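Penicillin-binding protein activator LpoB (Salmonella enterica subsp. enterica serovar Typhimurium, PDB 4Q6V) is the C-terminal domain of an outer-membrane lipoprotein that probably regulates peptidoglycan synthesis and is probably needed for the function of penicillin-binding protein 1B. Local coordinates at residues Val61-Leu75 against Ala87-Val99. Numbering follows the deposited sequence.
Sequences VSVQQLSMAKQQLGL and AIGIARNVGAQYV
Lys70 O takes Leu73 N and Leu75 N from opposite faces of its carbonyl plane, the Leu75 bond measuring 3.0 Å. That bond and the one from Gly74 N to Gln71 O form the Schellman motif that ends helix 63-72, where Gly74 tolerates positive phi, and the turn delivers Leu73 and Leu75 to Ile90 of helix 84-94. Ile90 suits its place because it branches. Its CG2, anti to the backbone N, meets Leu66 CD2 at 3.7 Å and also touches Ala69 CB, whereas CD1 lies 3.7 Å from Lys70 N and meets Leu75 CD1 tip to tip. The axes of 63-72 and 87-94 pass 9.5 Å apart at 112°; Ala69, small enough to sit between them, rests its CB 3.7 Å from Val94 CG1. Without a side chain, Gly89 leaves room for Leu73 CD2, which sits 3.6 Å from Gly89 O. Beyond the other helix end, where Ser62 OG caps Gln65 N, Val61 crosses Val94 at about a right angle, CG2 to CG2 3.9 Å, and packs on strand 25-35 as well. Lys70 lends its aliphatic CG to Ile90 while NZ bonds to Pro77 O and Asp79 O. Mainly apolar shape-fitting thus joins these two helices beside the mixed sheet of the LpoB C-terminal domain.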
ATOM      1  N   VAL A  61       1.821  -0.047 -10.062  1.00 22.14           N
ATOM      2  CA  VAL A  61       1.326   1.172 -10.721  1.00 19.87           C
ATOM      3  C   VAL A  61       2.282   2.259 -10.328  1.00 21.41           C
ATOM      4  O   VAL A  61       2.656   2.338  -9.156  1.00 21.37           O
ATOM      5  CB  VAL A  61      -0.112   1.479 -10.322  1.00 20.02           C
ATOM      6  CG1 VAL A  61      -0.639   2.653 -11.098  1.00 21.11           C
ATOM      7  CG2 VAL A  61      -1.008   0.248 -10.559  1.00 19.28           C
ATOM      8  N   SER A  62       2.680   3.067 -11.315  1.00 20.71           N
ATOM      9  CA  SER A  62       3.678   4.118 -11.105  1.00 20.37           C
ATOM     10  C   SER A  62       3.048   5.433 -10.624  1.00 19.39           C
ATOM     11  O   SER A  62       1.886   5.723 -10.858  1.00 18.70           O
ATOM     12  CB  SER A  62       4.437   4.358 -12.407  1.00 20.17           C
ATOM     13  OG  SER A  62       3.664   5.197 -13.254  1.00 22.56           O
ATOM     14  N   VAL A  63       3.871   6.294 -10.033  1.00 20.02           N
ATOM     15  CA  VAL A  63       3.445   7.574  -9.509  1.00 22.09           C
ATOM     16  C   VAL A  63       2.711   8.384 -10.597  1.00 20.30           C
ATOM     17  O   VAL A  63       1.663   8.973 -10.330  1.00 16.84           O
ATOM     18  CB  VAL A  63       4.647   8.377  -8.930  1.00 25.89           C
ATOM     19  CG1 VAL A  63       4.243   9.755  -8.482  1.00 27.20           C
ATOM     20  CG2 VAL A  63       5.317   7.619  -7.773  1.00 28.76           C
ATOM     21  N   GLN A  64       3.251   8.389 -11.814  1.00 20.65           N
ATOM     22  CA  GLN A  64       2.776   9.234 -12.886  1.00 23.48           C
ATOM     23  C   GLN A  64       1.453   8.729 -13.396  1.00 22.20           C
ATOM     24  O   GLN A  64       0.507   9.494 -13.555  1.00 21.55           O
ATOM     25  CB  GLN A  64       3.798   9.391 -14.011  1.00 28.62           C
ATOM     26  CG  GLN A  64       4.921  10.398 -13.675  1.00 32.75           C
ATOM     27  CD  GLN A  64       5.572  10.950 -14.937  1.00 41.74           C
ATOM     28  OE1 GLN A  64       4.875  11.221 -15.928  1.00 50.01           O
ATOM     29  NE2 GLN A  64       6.901  11.114 -14.921  1.00 44.70           N
ATOM     30  N   GLN A  65       1.362   7.408 -13.574  1.00 24.06           N
ATOM     31  CA  GLN A  65       0.085   6.759 -13.834  1.00 20.55           C
ATOM     32  C   GLN A  65      -1.019   7.136 -12.867  1.00 18.22           C
ATOM     33  O   GLN A  65      -2.168   7.404 -13.267  1.00 18.86           O
ATOM     34  CB  GLN A  65       0.226   5.249 -13.923  1.00 21.14           C
ATOM     35  CG  GLN A  65       1.062   4.766 -15.097  1.00 20.55           C
ATOM     36  CD  GLN A  65       1.261   3.298 -15.050  1.00 21.78           C
ATOM     37  OE1 GLN A  65       0.300   2.562 -14.834  1.00 21.50           O
ATOM     38  NE2 GLN A  65       2.503   2.836 -15.198  1.00 25.47           N
ATOM     39  N   LEU A  66      -0.688   7.161 -11.590  1.00 17.58           N
ATOM     40  CA  LEU A  66      -1.667   7.515 -10.579  1.00 18.64           C
ATOM     41  C   LEU A  66      -2.096   8.942 -10.692  1.00 19.15           C
ATOM     42  O   LEU A  66      -3.323   9.205 -10.658  1.00 19.94           O
ATOM     43  CB  LEU A  66      -1.157   7.264  -9.150  1.00 22.21           C
ATOM     44  CG  LEU A  66      -0.971   5.790  -8.795  1.00 24.93           C
ATOM     45  CD1 LEU A  66      -0.175   5.619  -7.506  1.00 26.06           C
ATOM     46  CD2 LEU A  66      -2.324   5.088  -8.748  1.00 28.65           C
ATOM     47  N   SER A  67      -1.109   9.844 -10.822  1.00 20.74           N
ATOM     48  CA  SER A  67      -1.389  11.250 -11.058  1.00 20.12           C
ATOM     49  C   SER A  67      -2.379  11.420 -12.228  1.00 18.96           C
ATOM     50  O   SER A  67      -3.449  12.026 -12.092  1.00 19.02           O
ATOM     51  CB  SER A  67      -0.079  12.027 -11.282  1.00 22.58           C
ATOM     52  OG  SER A  67      -0.241  13.385 -11.012  1.00 22.63           O
HETATM   53  N   MSE A  68      -2.032  10.832 -13.369  1.00 17.72           N
HETATM   54  CA  MSE A  68      -2.911  10.873 -14.541  1.00 18.66           C
HETATM   55  C   MSE A  68      -4.295  10.338 -14.273  1.00 17.73           C
HETATM   56  O   MSE A  68      -5.288  10.945 -14.700  1.00 19.55           O
HETATM   57  CB  MSE A  68      -2.339  10.014 -15.660  1.00 23.79           C
HETATM   58  CG  MSE A  68      -0.906  10.327 -16.030  1.00 30.90           C
HETATM   59 SE   MSE A  68      -0.830  12.151 -16.743  1.00 46.76          SE
HETATM   60  CE  MSE A  68       0.926  12.594 -15.931  1.00 45.96           C
ATOM     61  N   ALA A  69      -4.388   9.168 -13.622  1.00 15.04           N
ATOM     62  CA  ALA A  69      -5.662   8.574 -13.300  1.00 15.98           C
ATOM     63  C   ALA A  69      -6.522   9.465 -12.403  1.00 16.88           C
ATOM     64  O   ALA A  69      -7.723   9.678 -12.700  1.00 17.02           O
ATOM     65  CB  ALA A  69      -5.493   7.208 -12.670  1.00 16.23           C
ATOM     66  N   LYS A  70      -5.891  10.054 -11.373  1.00 16.77           N
ATOM     67  CA  LYS A  70      -6.586  11.051 -10.547  1.00 19.54           C
ATOM     68  C   LYS A  70      -7.184  12.178 -11.340  1.00 19.39           C
ATOM     69  O   LYS A  70      -8.290  12.631 -11.124  1.00 19.81           O
ATOM     70  CB  LYS A  70      -5.672  11.573  -9.449  1.00 20.17           C
ATOM     71  CG  LYS A  70      -5.370  10.566  -8.330  1.00 21.43           C
ATOM     72  CD  LYS A  70      -4.688  11.175  -7.124  1.00 23.57           C
ATOM     73  CE  LYS A  70      -3.204  11.359  -7.389  1.00 25.47           C
ATOM     74  NZ  LYS A  70      -2.502  11.789  -6.149  1.00 27.50           N
ATOM     75  N   GLN A  71      -6.425  12.665 -12.302  1.00 22.46           N
ATOM     76  CA  GLN A  71      -6.843  13.796 -13.092  1.00 24.78           C
ATOM     77  C   GLN A  71      -8.018  13.376 -14.025  1.00 24.25           C
ATOM     78  O   GLN A  71      -8.994  14.113 -14.172  1.00 23.69           O
ATOM     79  CB  GLN A  71      -5.659  14.287 -13.910  1.00 25.12           C
ATOM     80  CG  GLN A  71      -6.044  15.364 -14.901  1.00 29.21           C
ATOM     81  CD  GLN A  71      -4.869  15.850 -15.700  1.00 30.35           C
ATOM     82  OE1 GLN A  71      -4.217  15.058 -16.413  1.00 31.44           O
ATOM     83  NE2 GLN A  71      -4.595  17.158 -15.595  1.00 29.61           N
ATOM     84  N   GLN A  72      -7.943  12.184 -14.612  1.00 22.40           N
ATOM     85  CA  GLN A  72      -9.055  11.667 -15.416  1.00 22.30           C
ATOM     86  C   GLN A  72     -10.357  11.441 -14.642  1.00 26.33           C
ATOM     87  O   GLN A  72     -11.443  11.432 -15.255  1.00 26.88           O
ATOM     88  CB  GLN A  72      -8.651  10.402 -16.136  1.00 21.20           C
ATOM     89  CG  GLN A  72      -7.444  10.544 -17.020  1.00 23.04           C
ATOM     90  CD  GLN A  72      -6.816   9.203 -17.341  1.00 23.39           C
ATOM     91  OE1 GLN A  72      -7.256   8.162 -16.853  1.00 24.85           O
ATOM     92  NE2 GLN A  72      -5.763   9.252 -18.142  1.00 23.02           N
ATOM     93  N   LEU A  73     -10.276  11.290 -13.312  1.00 26.32           N
ATOM     94  CA  LEU A  73     -11.432  11.059 -12.473  1.00 27.88           C
ATOM     95  C   LEU A  73     -11.912  12.323 -11.739  1.00 28.62           C
ATOM     96  O   LEU A  73     -12.889  12.256 -10.986  1.00 30.89           O
ATOM     97  CB  LEU A  73     -11.131   9.936 -11.467  1.00 29.73           C
ATOM     98  CG  LEU A  73     -11.503   8.537 -11.980  1.00 33.90           C
ATOM     99  CD1 LEU A  73     -10.713   8.136 -13.218  1.00 37.11           C
ATOM    100  CD2 LEU A  73     -11.296   7.529 -10.862  1.00 34.69           C
ATOM    101  N   GLY A  74     -11.245  13.452 -11.944  1.00 24.71           N
ATOM    102  CA  GLY A  74     -11.614  14.758 -11.397  1.00 23.85           C
ATOM    103  C   GLY A  74     -11.234  14.923  -9.934  1.00 23.31           C
ATOM    104  O   GLY A  74     -11.793  15.753  -9.208  1.00 26.03           O
ATOM    105  N   LEU A  75     -10.324  14.082  -9.458  1.00 21.82           N
ATOM    106  CA  LEU A  75      -9.862  14.138  -8.070  1.00 22.06           C
ATOM    107  C   LEU A  75      -8.801  15.239  -7.991  1.00 21.32           C
ATOM    108  O   LEU A  75      -8.171  15.587  -8.962  1.00 23.50           O
ATOM    109  CB  LEU A  75      -9.321  12.803  -7.570  1.00 21.93           C
ATOM    110  CG  LEU A  75     -10.307  11.636  -7.602  1.00 23.17           C
ATOM    111  CD1 LEU A  75      -9.653  10.377  -7.073  1.00 23.10           C
ATOM    112  CD2 LEU A  75     -11.555  12.018  -6.808  1.00 23.79           C
ATOM    113  N   ALA A  87     -10.020   4.523  -4.269  1.00 30.69           N
ATOM    114  CA  ALA A  87      -8.940   3.589  -4.569  1.00 28.84           C
ATOM    115  C   ALA A  87      -9.360   2.598  -5.643  1.00 27.87           C
ATOM    116  O   ALA A  87      -8.610   2.307  -6.568  1.00 27.87           O
ATOM    117  CB  ALA A  87      -8.473   2.891  -3.308  1.00 26.30           C
ATOM    118  N   ILE A  88     -10.580   2.118  -5.573  1.00 28.92           N
ATOM    119  CA  ILE A  88     -11.101   1.193  -6.565  1.00 32.84           C
ATOM    120  C   ILE A  88     -11.376   1.901  -7.900  1.00 31.87           C
ATOM    121  O   ILE A  88     -11.152   1.325  -8.987  1.00 26.98           O
ATOM    122  CB  ILE A  88     -12.397   0.513  -6.090  1.00 34.53           C
ATOM    123  CG1 ILE A  88     -12.091  -0.340  -4.880  1.00 42.98           C
ATOM    124  CG2 ILE A  88     -12.955  -0.413  -7.152  1.00 37.62           C
ATOM    125  CD1 ILE A  88     -13.309  -0.808  -4.131  1.00 49.41           C
ATOM    126  N   GLY A  89     -11.924   3.116  -7.807  1.00 29.44           N
ATOM    127  CA  GLY A  89     -12.110   3.957  -8.992  1.00 28.85           C
ATOM    128  C   GLY A  89     -10.802   4.112  -9.741  1.00 26.24           C
ATOM    129  O   GLY A  89     -10.775   3.966 -10.958  1.00 26.53           O
ATOM    130  N   ILE A  90      -9.708   4.350  -9.022  1.00 23.16           N
ATOM    131  CA  ILE A  90      -8.406   4.534  -9.613  1.00 22.95           C
ATOM    132  C   ILE A  90      -7.845   3.205 -10.107  1.00 19.76           C
ATOM    133  O   ILE A  90      -7.331   3.105 -11.210  1.00 17.78           O
ATOM    134  CB  ILE A  90      -7.415   5.230  -8.637  1.00 26.26           C
ATOM    135  CG1 ILE A  90      -7.842   6.656  -8.297  1.00 25.81           C
ATOM    136  CG2 ILE A  90      -6.009   5.294  -9.228  1.00 27.86           C
ATOM    137  CD1 ILE A  90      -7.833   7.594  -9.465  1.00 29.33           C
ATOM    138  N   ALA A  91      -7.973   2.151  -9.302  1.00 18.71           N
ATOM    139  CA  ALA A  91      -7.453   0.830  -9.622  1.00 16.85           C
ATOM    140  C   ALA A  91      -8.017   0.376 -10.934  1.00 18.83           C
ATOM    141  O   ALA A  91      -7.298  -0.195 -11.776  1.00 20.25           O
ATOM    142  CB  ALA A  91      -7.812  -0.129  -8.512  1.00 17.71           C
ATOM    143  N   ARG A  92      -9.301   0.646 -11.177  1.00 19.12           N
ATOM    144  CA  ARG A  92      -9.953   0.174 -12.424  1.00 23.18           C
ATOM    145  C   ARG A  92      -9.448   0.873 -13.677  1.00 23.40           C
ATOM    146  O   ARG A  92      -9.234   0.220 -14.715  1.00 21.58           O
ATOM    147  CB  ARG A  92     -11.468   0.301 -12.309  1.00 27.33           C
ATOM    148  CG  ARG A  92     -12.071  -0.608 -11.241  1.00 34.16           C
ATOM    149  CD  ARG A  92     -13.529  -0.959 -11.550  1.00 42.20           C
ATOM    150  NE  ARG A  92     -14.032  -2.067 -10.721  1.00 48.36           N
ATOM    151  CZ  ARG A  92     -14.836  -1.920  -9.669  1.00 56.45           C
ATOM    152  NH1 ARG A  92     -15.276  -0.722  -9.273  1.00 57.67           N
ATOM    153  NH2 ARG A  92     -15.217  -2.997  -8.991  1.00 59.82           N
ATOM    154  N   ASN A  93      -9.208   2.182 -13.561  1.00 22.46           N
ATOM    155  CA  ASN A  93      -8.620   2.936 -14.655  1.00 24.24           C
ATOM    156  C   ASN A  93      -7.245   2.465 -15.042  1.00 24.21           C
ATOM    157  O   ASN A  93      -6.960   2.469 -16.228  1.00 29.24           O
ATOM    158  CB  ASN A  93      -8.589   4.442 -14.351  1.00 27.84           C
ATOM    159  CG  ASN A  93      -9.625   5.233 -15.136  1.00 33.87           C
ATOM    160  OD1 ASN A  93      -9.408   6.400 -15.490  1.00 32.92           O
ATOM    161  ND2 ASN A  93     -10.764   4.600 -15.428  1.00 33.33           N
ATOM    162  N   VAL A  94      -6.415   2.072 -14.072  1.00 22.72           N
ATOM    163  CA  VAL A  94      -5.001   1.737 -14.309  1.00 21.58           C
ATOM    164  C   VAL A  94      -4.723   0.257 -14.532  1.00 22.06           C
ATOM    165  O   VAL A  94      -3.570  -0.140 -14.774  1.00 21.95           O
ATOM    166  CB  VAL A  94      -4.095   2.237 -13.158  1.00 21.82           C
ATOM    167  CG1 VAL A  94      -4.189   3.755 -13.083  1.00 21.95           C
ATOM    168  CG2 VAL A  94      -4.435   1.593 -11.793  1.00 19.59           C
ATOM    169  N   GLY A  95      -5.763  -0.558 -14.390  1.00 22.12           N
ATOM    170  CA  GLY A  95      -5.649  -1.984 -14.599  1.00 23.40           C
ATOM    171  C   GLY A  95      -5.088  -2.816 -13.441  1.00 22.28           C
ATOM    172  O   GLY A  95      -4.500  -3.886 -13.623  1.00 22.32           O
ATOM    173  N   ALA A  96      -5.295  -2.357 -12.208  1.00 19.57           N
ATOM    174  CA  ALA A  96      -4.717  -3.046 -11.039  1.00 16.51           C
ATOM    175  C   ALA A  96      -5.663  -4.132 -10.576  1.00 17.40           C
ATOM    176  O   ALA A  96      -6.894  -3.918 -10.568  1.00 19.32           O
ATOM    177  CB  ALA A  96      -4.470  -2.038  -9.944  1.00 15.24           C
ATOM    178  N   GLN A  97      -5.121  -5.290 -10.236  1.00 15.50           N
ATOM    179  CA  GLN A  97      -5.903  -6.400  -9.670  1.00 18.30           C
ATOM    180  C   GLN A  97      -6.077  -6.262  -8.152  1.00 18.17           C
ATOM    181  O   GLN A  97      -7.098  -6.696  -7.587  1.00 17.14           O
ATOM    182  CB  GLN A  97      -5.217  -7.717 -10.032  1.00 22.99           C
ATOM    183  CG  GLN A  97      -5.987  -8.977  -9.608  1.00 31.03           C
ATOM    184  CD  GLN A  97      -5.285 -10.273 -10.034  1.00 34.93           C
ATOM    185  OE1 GLN A  97      -4.282 -10.259 -10.770  1.00 41.12           O
ATOM    186  NE2 GLN A  97      -5.823 -11.397  -9.598  1.00 32.72           N
ATOM    187  N   TYR A  98      -5.094  -5.660  -7.483  1.00 16.20           N
ATOM    188  CA  TYR A  98      -5.091  -5.455  -6.066  1.00 15.92           C
ATOM    189  C   TYR A  98      -4.806  -4.024  -5.671  1.00 17.52           C
ATOM    190  O   TYR A  98      -4.123  -3.276  -6.383  1.00 15.31           O
ATOM    191  CB  TYR A  98      -4.045  -6.360  -5.401  1.00 17.21           C
ATOM    192  CG  TYR A  98      -4.114  -7.834  -5.721  1.00 17.96           C
ATOM    193  CD1 TYR A  98      -5.021  -8.673  -5.076  1.00 19.33           C
ATOM    194  CD2 TYR A  98      -3.267  -8.393  -6.648  1.00 19.00           C
ATOM    195  CE1 TYR A  98      -5.068 -10.030  -5.363  1.00 19.23           C
ATOM    196  CE2 TYR A  98      -3.312  -9.734  -6.949  1.00 18.69           C
ATOM    197  CZ  TYR A  98      -4.200 -10.554  -6.303  1.00 19.72           C
ATOM    198  OH  TYR A  98      -4.220 -11.894  -6.628  1.00 19.70           O
ATOM    199  N   VAL A  99      -5.359  -3.644  -4.511  1.00 17.06           N
ATOM    200  CA  VAL A  99      -4.942  -2.429  -3.834  1.00 15.18           C
ATOM    201  C   VAL A  99      -4.379  -2.745  -2.468  1.00 14.20           C
ATOM    202  O   VAL A  99      -4.998  -3.497  -1.667  1.00 12.95           O
ATOM    203  CB  VAL A  99      -6.099  -1.405  -3.720  1.00 14.84           C
ATOM    204  CG1 VAL A  99      -5.741  -0.302  -2.776  1.00 14.92           C
ATOM    205  CG2 VAL A  99      -6.432  -0.814  -5.060  1.00 15.13           C
TER